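Local structure of KLLA0F20702p (Kluyveromyces lactis, 5Y5A) at residues 299-304 with 339-344; 307-312 with 347-352; 441-446 with 542-547. The protein probably acts, through this helical N-terminal two-thirds, as the Est1 subunit of yeast telomerase that binds Cdc13 to bring the enzyme to telomeres. One frame throughout, in Å; residues are numbered along the deposited sequence.

Contact 1 of 3, residues 299-304 with 339-344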
loop_
_atom_site.group_PDB
_atom_site.type_symbol
_atom_site.label_atom_id
_atom_site.label_comp_id
_atom_site.label_asym_id
_atom_site.label_seq_id
_atom_site.Cartn_x
_atom_site.Cartn_y
_atom_site.Cartn_z
ATOM N N VAL A 299 27.010 -9.583 -6.203
ATOM C CA VAL A 299 27.776 -10.702 -6.731
ATOM C C VAL A 299 26.981 -11.474 -7.782
ATOM O O VAL A 299 27.524 -12.352 -8.458
ATOM C CB VAL A 299 28.226 -11.668 -5.603
ATOM C CG1 VAL A 299 28.989 -10.912 -4.523
ATOM C CG2 VAL A 299 27.030 -12.378 -5.001
ATOM N N GLN A 300 25.706 -11.129 -7.931
ATOM C CA GLN A 300 24.814 -11.848 -8.834
ATOM C C GLN A 300 24.431 -11.059 -10.077
ATOM O O GLN A 300 23.658 -11.548 -10.899
ATOM C CB GLN A 300 23.536 -12.260 -8.102
ATOM C CG GLN A 300 23.717 -13.371 -7.088
ATOM C CD GLN A 300 22.391 -13.882 -6.558
ATOM O OE1 GLN A 300 21.884 -14.907 -7.011
ATOM N NE2 GLN A 300 21.822 -13.166 -5.596
ATOM N N GLU A 301 24.965 -9.850 -10.223
ATOM C CA GLU A 301 24.577 -8.974 -11.333
ATOM C C GLU A 301 24.891 -9.544 -12.724
ATOM O O GLU A 301 24.300 -9.111 -13.716
ATOM C CB GLU A 301 25.244 -7.603 -11.183
ATOM C CG GLU A 301 24.507 -6.664 -10.237
ATOM C CD GLU A 301 25.315 -5.430 -9.886
ATOM O OE1 GLU A 301 26.385 -5.215 -10.489
ATOM O OE2 GLU A 301 24.879 -4.665 -9.001
ATOM N N THR A 302 25.806 -10.509 -12.797
ATOM C CA THR A 302 26.198 -11.079 -14.085
ATOM C C THR A 302 25.107 -11.981 -14.675
ATOM O O THR A 302 24.935 -12.041 -15.893
ATOM C CB THR A 302 27.513 -11.880 -13.973
ATOM O OG1 THR A 302 27.322 -13.021 -13.126
ATOM C CG2 THR A 302 28.619 -11.002 -13.408
ATOM N N ILE A 303 24.378 -12.675 -13.806
ATOM C CA ILE A 303 23.240 -13.496 -14.219
ATOM C C ILE A 303 22.091 -12.623 -14.739
ATOM O O ILE A 303 21.833 -11.545 -14.201
ATOM C CB ILE A 303 22.730 -14.363 -13.051
ATOM C CG1 ILE A 303 23.903 -15.016 -12.322
ATOM C CG2 ILE A 303 21.749 -15.407 -13.544
ATOM C CD1 ILE A 303 23.509 -15.701 -11.034
ATOM N N LYS A 304 21.404 -13.079 -15.784
ATOM C CA LYS A 304 20.276 -12.326 -16.326
ATOM C C LYS A 304 19.011 -13.169 -16.427
ATOM O O LYS A 304 18.201 -12.986 -17.341
ATOM C CB LYS A 304 20.627 -11.741 -17.694
ATOM C CG LYS A 304 21.809 -10.794 -17.645
ATOM C CD LYS A 304 21.936 -9.977 -18.907
ATOM C CE LYS A 304 23.071 -8.979 -18.777
ATOM N NZ LYS A 304 22.974 -7.894 -19.789
ATOM N N LEU A 339 26.231 4.492 -5.573
ATOM C CA LEU A 339 24.926 5.120 -5.822
ATOM C C LEU A 339 24.639 5.340 -7.309
ATOM O O LEU A 339 23.536 5.056 -7.772
ATOM C CB LEU A 339 24.810 6.449 -5.075
ATOM C CG LEU A 339 24.613 6.302 -3.556
ATOM C CD1 LEU A 339 24.294 7.648 -2.928
ATOM C CD2 LEU A 339 23.516 5.292 -3.230
ATOM N N LYS A 340 25.624 5.840 -8.053
ATOM C CA LYS A 340 25.454 6.038 -9.486
ATOM C C LYS A 340 25.235 4.692 -10.188
ATOM O O LYS A 340 24.453 4.601 -11.127
ATOM C CB LYS A 340 26.658 6.766 -10.085
ATOM C CG LYS A 340 26.489 7.134 -11.565
ATOM C CD LYS A 340 27.799 7.633 -12.179
ATOM C CE LYS A 340 27.716 7.709 -13.701
ATOM N NZ LYS A 340 29.042 7.999 -14.323
ATOM N N HIS A 341 25.911 3.651 -9.709
ATOM C CA HIS A 341 25.742 2.301 -10.246
ATOM C C HIS A 341 24.318 1.768 -10.064
ATOM O O HIS A 341 23.749 1.186 -10.991
ATOM C CB HIS A 341 26.730 1.344 -9.588
ATOM C CG HIS A 341 26.535 -0.090 -9.972
ATOM N ND1 HIS A 341 26.876 -0.583 -11.214
ATOM C CD2 HIS A 341 26.038 -1.139 -9.276
ATOM C CE1 HIS A 341 26.596 -1.872 -11.265
ATOM N NE2 HIS A 341 26.087 -2.235 -10.102
ATOM N N PHE A 342 23.751 1.953 -8.872
ATOM C CA PHE A 342 22.377 1.524 -8.602
ATOM C C PHE A 342 21.389 2.117 -9.601
ATOM O O PHE A 342 20.520 1.421 -10.115
ATOM C CB PHE A 342 21.956 1.906 -7.180
ATOM C CG PHE A 342 22.623 1.088 -6.115
ATOM C CD1 PHE A 342 22.728 -0.291 -6.244
ATOM C CD2 PHE A 342 23.159 1.695 -4.992
ATOM C CE1 PHE A 342 23.344 -1.055 -5.267
ATOM C CE2 PHE A 342 23.777 0.940 -4.003
ATOM C CZ PHE A 342 23.872 -0.439 -4.141
ATOM N N GLN A 343 21.538 3.405 -9.878
ATOM C CA GLN A 343 20.607 4.115 -10.734
ATOM C C GLN A 343 20.743 3.690 -12.185
ATOM O O GLN A 343 19.744 3.482 -12.887
ATOM C CB GLN A 343 20.823 5.622 -10.624
ATOM C CG GLN A 343 20.028 6.409 -11.653
ATOM C CD GLN A 343 20.490 7.840 -11.771
ATOM O OE1 GLN A 343 21.377 8.155 -12.567
ATOM N NE2 GLN A 343 19.890 8.717 -10.986
ATOM N N THR A 344 21.984 3.567 -12.640
ATOM C CA THR A 344 22.210 3.234 -14.037
ATOM C C THR A 344 21.700 1.819 -14.320
ATOM O O THR A 344 21.105 1.564 -15.364
ATOM C CB THR A 344 23.702 3.375 -14.418
ATOM O OG1 THR A 344 24.504 2.592 -13.535
ATOM C CG2 THR A 344 24.148 4.821 -14.303
#
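E301 and H341 reach for each other from opposite directions and meet in a histidine-carboxylate hydrogen bond, which ties the loop between helices 285-298 and 306-315 to the first turn of helix 339-379 in the Est1 DNA/RNA-binding domain. The imidazole presents its edge: NE2 gives its N-H to E301 OE2 at 2.9 Å, and the bond is fairly straight (163°), with the acceptor almost in the ring plane. On the glutamate the donor arrives at the syn side of OE2 but somewhat above the carboxylate, whose plane is turned 37° from that of the ring. With H341 CG anti to the backbone N (chi1 174°) and E301 extended beyond CG, the two side chains span backbones whose nearest CA atoms, those of E301 and F342, are 11.1 Å apart. OE2 has further partners: the hydroxyl of Y316 and the guanidinium of R338, which forms a salt bridge to it just before the helix. This gathering of donors anchors the carboxylate on an otherwise thin surface contact, and would tend to keep it ionised. E301 OE1 adds a second, weak and more bent bond, 3.0 Å from H341 NE2.

Contact 2 of 3, residues 307-312 with 347-352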
loop_
_atom_site.group_PDB
_atom_site.type_symbol
_atom_site.label_atom_id
_atom_site.label_comp_id
_atom_site.label_asym_id
_atom_site.label_seq_id
_atom_site.Cartn_x
_atom_site.Cartn_y
_atom_site.Cartn_z
ATOM N N ILE A 307 14.417 -13.585 -12.620
ATOM C CA ILE A 307 14.307 -13.453 -11.172
ATOM C C ILE A 307 15.321 -12.427 -10.661
ATOM O O ILE A 307 15.058 -11.703 -9.703
ATOM C CB ILE A 307 14.511 -14.808 -10.453
ATOM C CG1 ILE A 307 14.123 -14.692 -8.977
ATOM C CG2 ILE A 307 15.942 -15.299 -10.593
ATOM C CD1 ILE A 307 12.646 -14.431 -8.747
ATOM N N ILE A 308 16.469 -12.352 -11.325
ATOM C CA ILE A 308 17.503 -11.396 -10.963
ATOM C C ILE A 308 17.138 -9.991 -11.438
ATOM O O ILE A 308 17.330 -9.021 -10.705
ATOM C CB ILE A 308 18.864 -11.799 -11.550
ATOM C CG1 ILE A 308 19.209 -13.234 -11.147
ATOM C CG2 ILE A 308 19.946 -10.830 -11.105
ATOM C CD1 ILE A 308 19.215 -13.461 -9.651
ATOM N N ASN A 309 16.616 -9.886 -12.661
ATOM C CA ASN A 309 16.180 -8.597 -13.193
ATOM C C ASN A 309 15.109 -8.020 -12.279
ATOM O O ASN A 309 15.149 -6.842 -11.915
ATOM C CB ASN A 309 15.636 -8.723 -14.630
ATOM C CG ASN A 309 16.625 -9.354 -15.589
ATOM O OD1 ASN A 309 17.825 -9.105 -15.524
ATOM N ND2 ASN A 309 16.117 -10.178 -16.496
ATOM N N MET A 310 14.158 -8.864 -11.900
ATOM C CA MET A 310 13.099 -8.454 -10.987
ATOM C C MET A 310 13.647 -7.981 -9.638
ATOM O O MET A 310 13.217 -6.958 -9.124
ATOM C CB MET A 310 12.102 -9.593 -10.761
ATOM C CG MET A 310 10.941 -9.203 -9.838
ATOM S SD MET A 310 9.484 -10.239 -10.051
ATOM C CE MET A 310 10.207 -11.866 -9.890
ATOM N N GLU A 311 14.595 -8.714 -9.064
ATOM C CA GLU A 311 15.099 -8.327 -7.748
ATOM C C GLU A 311 15.893 -7.019 -7.814
ATOM O O GLU A 311 15.824 -6.199 -6.900
ATOM C CB GLU A 311 15.928 -9.453 -7.146
ATOM C CG GLU A 311 15.053 -10.603 -6.661
ATOM C CD GLU A 311 15.845 -11.773 -6.109
ATOM O OE1 GLU A 311 17.087 -11.771 -6.236
ATOM O OE2 GLU A 311 15.219 -12.697 -5.545
ATOM N N ILE A 312 16.614 -6.806 -8.908
ATOM C CA ILE A 312 17.291 -5.528 -9.121
ATOM C C ILE A 312 16.296 -4.363 -9.156
ATOM O O ILE A 312 16.545 -3.299 -8.582
ATOM C CB ILE A 312 18.115 -5.545 -10.417
ATOM C CG1 ILE A 312 19.295 -6.505 -10.256
ATOM C CG2 ILE A 312 18.608 -4.144 -10.763
ATOM C CD1 ILE A 312 20.198 -6.570 -11.443
ATOM N N PHE A 347 17.841 1.787 -14.200
ATOM C CA PHE A 347 17.276 2.396 -15.404
ATOM C C PHE A 347 17.494 1.485 -16.590
ATOM O O PHE A 347 16.612 1.359 -17.439
ATOM C CB PHE A 347 17.874 3.787 -15.663
ATOM C CG PHE A 347 17.212 4.900 -14.870
ATOM C CD1 PHE A 347 17.062 4.799 -13.495
ATOM C CD2 PHE A 347 16.755 6.050 -15.502
ATOM C CE1 PHE A 347 16.459 5.826 -12.767
ATOM C CE2 PHE A 347 16.145 7.077 -14.785
ATOM C CZ PHE A 347 16.007 6.974 -13.421
ATOM N N ASP A 348 18.650 0.823 -16.641
ATOM C CA ASP A 348 18.936 -0.115 -17.735
ATOM C C ASP A 348 17.999 -1.321 -17.709
ATOM O O ASP A 348 17.475 -1.726 -18.747
ATOM C CB ASP A 348 20.394 -0.589 -17.688
ATOM C CG ASP A 348 21.373 0.456 -18.218
ATOM O OD1 ASP A 348 20.940 1.586 -18.553
ATOM O OD2 ASP A 348 22.581 0.155 -18.289
ATOM N N LYS A 349 17.790 -1.900 -16.527
ATOM C CA LYS A 349 16.873 -3.032 -16.391
ATOM C C LYS A 349 15.458 -2.614 -16.812
ATOM O O LYS A 349 14.761 -3.352 -17.501
ATOM C CB LYS A 349 16.865 -3.565 -14.954
ATOM C CG LYS A 349 18.159 -4.267 -14.522
ATOM C CD LYS A 349 18.507 -5.406 -15.464
ATOM C CE LYS A 349 19.726 -6.162 -15.005
ATOM N NZ LYS A 349 20.113 -7.229 -15.975
ATOM N N ILE A 350 15.052 -1.415 -16.420
ATOM C CA ILE A 350 13.727 -0.908 -16.783
ATOM C C ILE A 350 13.588 -0.797 -18.313
ATOM O O ILE A 350 12.573 -1.193 -18.877
ATOM C CB ILE A 350 13.449 0.448 -16.103
ATOM C CG1 ILE A 350 13.286 0.254 -14.590
ATOM C CG2 ILE A 350 12.196 1.125 -16.683
ATOM C CD1 ILE A 350 13.070 1.551 -13.817
ATOM N N GLU A 351 14.627 -0.308 -18.979
ATOM C CA GLU A 351 14.600 -0.134 -20.432
ATOM C C GLU A 351 14.630 -1.469 -21.168
ATOM O O GLU A 351 13.910 -1.673 -22.142
ATOM C CB GLU A 351 15.777 0.743 -20.870
ATOM C CG GLU A 351 15.926 0.944 -22.355
ATOM C CD GLU A 351 16.918 2.047 -22.677
ATOM O OE1 GLU A 351 17.557 2.572 -21.734
ATOM O OE2 GLU A 351 17.050 2.401 -23.863
ATOM N N ILE A 352 15.449 -2.394 -20.679
ATOM C CA ILE A 352 15.699 -3.642 -21.391
ATOM C C ILE A 352 14.752 -4.772 -20.964
ATOM O O ILE A 352 14.442 -5.669 -21.755
ATOM C CB ILE A 352 17.176 -4.087 -21.184
ATOM C CG1 ILE A 352 18.129 -3.005 -21.701
ATOM C CG2 ILE A 352 17.467 -5.421 -21.853
ATOM C CD1 ILE A 352 19.598 -3.365 -21.588
#
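K349 crosses both N309 and I312 at about a right angle, its alkyl stem against the isoleucine and its amine on the asparagine. The meeting joins helix 306-315 to the long helix 339-379, with helix 318-325 between them in sequence, in the helical part of the chain assigned to the Est1 DNA/RNA-binding family (TPR clan). The segments run in roughly opposite directions and come closest at N309 and K349, whose CA atoms are 6.5 Å apart.

The polar component is a single hydrogen bond, from K349 NZ to N309 OD1 at 3.0 Å. The amine approaches the oxygen well out along its bond, with a C=O...donor angle of 150°, but lies to one side of the amide plane, tilted 29° from it. Because OD1 is the acceptor, the bond selects one of the two amide flips. N309 also packs on R353 and N357, further along helix 339-379.

The apolar component rests on I312, which reaches the lysine stem at two levels. Its CG2 lies 3.8 Å from K349 CG near the root of the side chain, while CD1 is 3.6 Å from K349 CE close to the amine. The lysine bends at its second torsion (chi2 -56°) and is straight beyond, a shape that carries the stem past I312 and delivers NZ to the asparagine. On another side of helix 339-379, I350 packs against F401, H404 and V409 of helix 385-410.

All three touching residues are buried, yet the amine is met across the contact by an uncharged amide, while the two I312 methyls lie on the alkyl stem below it. Within the two segments the amide dipole alone answers the amine, and would probably offset its charge less than a carboxylate could.

Contact 3 of 3, residues 441-446 with 542-547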
loop_
_atom_site.group_PDB
_atom_site.type_symbol
_atom_site.label_atom_id
_atom_site.label_comp_id
_atom_site.label_asym_id
_atom_site.label_seq_id
_atom_site.Cartn_x
_atom_site.Cartn_y
_atom_site.Cartn_z
ATOM N N LYS A 441 3.792 22.888 -10.443
ATOM C CA LYS A 441 4.662 23.956 -10.928
ATOM C C LYS A 441 5.984 23.406 -11.459
ATOM O O LYS A 441 6.459 23.849 -12.496
ATOM C CB LYS A 441 4.915 24.987 -9.829
ATOM C CG LYS A 441 3.674 25.806 -9.503
ATOM C CD LYS A 441 3.828 26.617 -8.227
ATOM C CE LYS A 441 2.562 27.424 -7.930
ATOM N NZ LYS A 441 2.631 28.139 -6.620
ATOM N N PHE A 442 6.571 22.447 -10.749
ATOM C CA PHE A 442 7.806 21.811 -11.199
ATOM C C PHE A 442 7.596 21.113 -12.549
ATOM O O PHE A 442 8.421 21.228 -13.458
ATOM C CB PHE A 442 8.308 20.796 -10.156
ATOM C CG PHE A 442 9.656 20.200 -10.481
ATOM C CD1 PHE A 442 9.767 19.110 -11.331
ATOM C CD2 PHE A 442 10.818 20.738 -9.938
ATOM C CE1 PHE A 442 11.005 18.560 -11.635
ATOM C CE2 PHE A 442 12.055 20.190 -10.232
ATOM C CZ PHE A 442 12.147 19.095 -11.085
ATOM N N ALA A 443 6.489 20.383 -12.654
ATOM C CA ALA A 443 6.158 19.625 -13.853
ATOM C C ALA A 443 5.940 20.534 -15.062
ATOM O O ALA A 443 6.415 20.243 -16.156
ATOM C CB ALA A 443 4.917 18.768 -13.600
ATOM N N HIS A 444 5.222 21.631 -14.844
ATOM C CA HIS A 444 4.963 22.654 -15.863
ATOM C C HIS A 444 6.233 23.307 -16.389
ATOM O O HIS A 444 6.273 23.811 -17.516
ATOM C CB HIS A 444 4.052 23.731 -15.286
ATOM C CG HIS A 444 2.598 23.510 -15.548
ATOM N ND1 HIS A 444 1.609 24.195 -14.878
ATOM C CD2 HIS A 444 1.962 22.704 -16.437
ATOM C CE1 HIS A 444 0.424 23.815 -15.327
ATOM N NE2 HIS A 444 0.616 22.910 -16.275
ATOM N N ARG A 445 7.272 23.308 -15.561
ATOM C CA ARG A 445 8.534 23.937 -15.924
ATOM C C ARG A 445 9.630 22.926 -16.284
ATOM O O ARG A 445 10.756 23.309 -16.586
ATOM C CB ARG A 445 8.986 24.851 -14.784
ATOM C CG ARG A 445 8.168 26.137 -14.712
ATOM C CD ARG A 445 8.156 26.770 -13.323
ATOM N NE ARG A 445 7.223 27.891 -13.293
ATOM C CZ ARG A 445 5.902 27.761 -13.190
ATOM N NH1 ARG A 445 5.357 26.552 -13.093
ATOM N NH2 ARG A 445 5.125 28.838 -13.179
ATOM N N SER A 446 9.285 21.639 -16.275
ATOM C CA SER A 446 10.222 20.576 -16.640
ATOM C C SER A 446 10.201 20.307 -18.149
ATOM O O SER A 446 9.219 19.786 -18.671
ATOM C CB SER A 446 9.885 19.293 -15.878
ATOM O OG SER A 446 10.777 18.245 -16.209
ATOM N N LYS A 542 -4.107 17.155 -22.001
ATOM C CA LYS A 542 -4.447 18.449 -22.580
ATOM C C LYS A 542 -4.628 19.530 -21.503
ATOM O O LYS A 542 -4.206 20.677 -21.693
ATOM C CB LYS A 542 -5.703 18.341 -23.441
ATOM C CG LYS A 542 -5.487 17.572 -24.738
ATOM C CD LYS A 542 -6.532 17.940 -25.782
ATOM C CE LYS A 542 -6.360 17.105 -27.043
ATOM N NZ LYS A 542 -7.064 17.720 -28.209
ATOM N N LYS A 543 -5.240 19.175 -20.372
ATOM C CA LYS A 543 -5.432 20.158 -19.306
ATOM C C LYS A 543 -4.078 20.551 -18.740
ATOM O O LYS A 543 -3.829 21.721 -18.457
ATOM C CB LYS A 543 -6.329 19.618 -18.187
ATOM C CG LYS A 543 -7.757 19.301 -18.599
ATOM C CD LYS A 543 -8.529 20.528 -19.041
ATOM C CE LYS A 543 -8.930 21.402 -17.870
ATOM N NZ LYS A 543 -9.767 22.548 -18.328
ATOM N N PHE A 544 -3.200 19.566 -18.582
ATOM C CA PHE A 544 -1.868 19.827 -18.055
ATOM C C PHE A 544 -1.060 20.741 -18.960
ATOM O O PHE A 544 -0.377 21.654 -18.493
ATOM C CB PHE A 544 -1.097 18.531 -17.862
ATOM C CG PHE A 544 0.353 18.742 -17.547
ATOM C CD1 PHE A 544 0.749 19.129 -16.274
ATOM C CD2 PHE A 544 1.322 18.571 -18.521
ATOM C CE1 PHE A 544 2.081 19.338 -15.980
ATOM C CE2 PHE A 544 2.659 18.775 -18.232
ATOM C CZ PHE A 544 3.040 19.161 -16.955
ATOM N N LEU A 545 -1.126 20.470 -20.254
ATOM C CA LEU A 545 -0.292 21.154 -21.227
ATOM C C LEU A 545 -0.767 22.573 -21.451
ATOM O O LEU A 545 -0.005 23.424 -21.914
ATOM C CB LEU A 545 -0.280 20.381 -22.546
ATOM C CG LEU A 545 0.574 19.110 -22.498
ATOM C CD1 LEU A 545 0.414 18.284 -23.767
ATOM C CD2 LEU A 545 2.044 19.456 -22.265
ATOM N N GLU A 546 -2.026 22.823 -21.105
ATOM C CA GLU A 546 -2.629 24.133 -21.295
ATOM C C GLU A 546 -1.746 25.250 -20.742
ATOM O O GLU A 546 -1.565 26.272 -21.390
ATOM C CB GLU A 546 -4.012 24.189 -20.645
ATOM C CG GLU A 546 -4.862 25.355 -21.127
ATOM C CD GLU A 546 -5.871 25.836 -20.093
ATOM O OE1 GLU A 546 -5.808 25.374 -18.932
ATOM O OE2 GLU A 546 -6.726 26.679 -20.445
ATOM N N LYS A 547 -1.166 25.044 -19.564
ATOM C CA LYS A 547 -0.365 26.094 -18.947
ATOM C C LYS A 547 1.088 25.693 -18.695
ATOM O O LYS A 547 1.699 26.151 -17.730
ATOM C CB LYS A 547 -1.022 26.535 -17.635
ATOM C CG LYS A 547 -2.388 27.182 -17.839
ATOM C CD LYS A 547 -3.094 27.473 -16.524
ATOM C CE LYS A 547 -4.355 28.300 -16.762
ATOM N NZ LYS A 547 -5.056 28.654 -15.495
#
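H444 lies between F544 and K547, and the tight and loose parts of the contact divide at its ring. The last turn of helix 437-444 packs here on the last turn of helix 526-546, through an offset aromatic stack.

On the tight side the imidazole and phenyl rings make this stack with centroids 4.8 Å apart and planes at 29°. H444 CD2 comes over the phenyl face, 3.4 Å from F544 CE1. F544 swings its ring away from its own backbone N (chi1 170°), which also brings CE1 to within 3.7 Å of A443 CB, while the A443 carbonyl oxygen meets the ring at its edge. M430 and I433 of helix 421-433 and C450 of helix 447-462 pack on the same phenylalanine. H444 NE2 donates to F544 O at 2.7 Å; the donor lies in the carbonyl plane, although the bond is bent at hydrogen (139°).

The other face of the imidazole is met by K547 O, 3.4 Å above the plane and over its centre, as a contact and not a hydrogen bond. Here the packing gives way to the exposed K547, which touches H444 CE1 with CB at 3.8 Å and then extends away. Beyond the two segments, its NZ pairs with an acidic side chain of the bound peptide, presumably from Cdc13. The peptide backbone packs on H444 and K547 alike. A leucine in place of H444 would probably leave the F544 carbonyl without this donor and K547 O facing bulky methyls instead of a flat ring.

The chemistry implies that NE2 carries a hydrogen, and that one histidine joins the buried packing around F544 to the edge of the peptide site.

In the fold
From the N terminus, the chain passes through the 299-304 loop and then helix 306-315 before it reaches helix 339-379, where contact 1 closes first and contact 2 eight residues later. Their segments alternate, so the two closures cross, and each spans 34 intervening residues. With centres about 9 Å apart they touch, for instance where I308 CG2 packs on I303 O, and together they bind the loop and helix 306-315 along one long helix. Contact 3 follows in series, its centre about 34 Å from that of contact 1 and about 30 Å from that of contact 2. It closes a longer excursion of 95 residues, bringing helix 526-546 back to helix 437-444 beside the bound peptide.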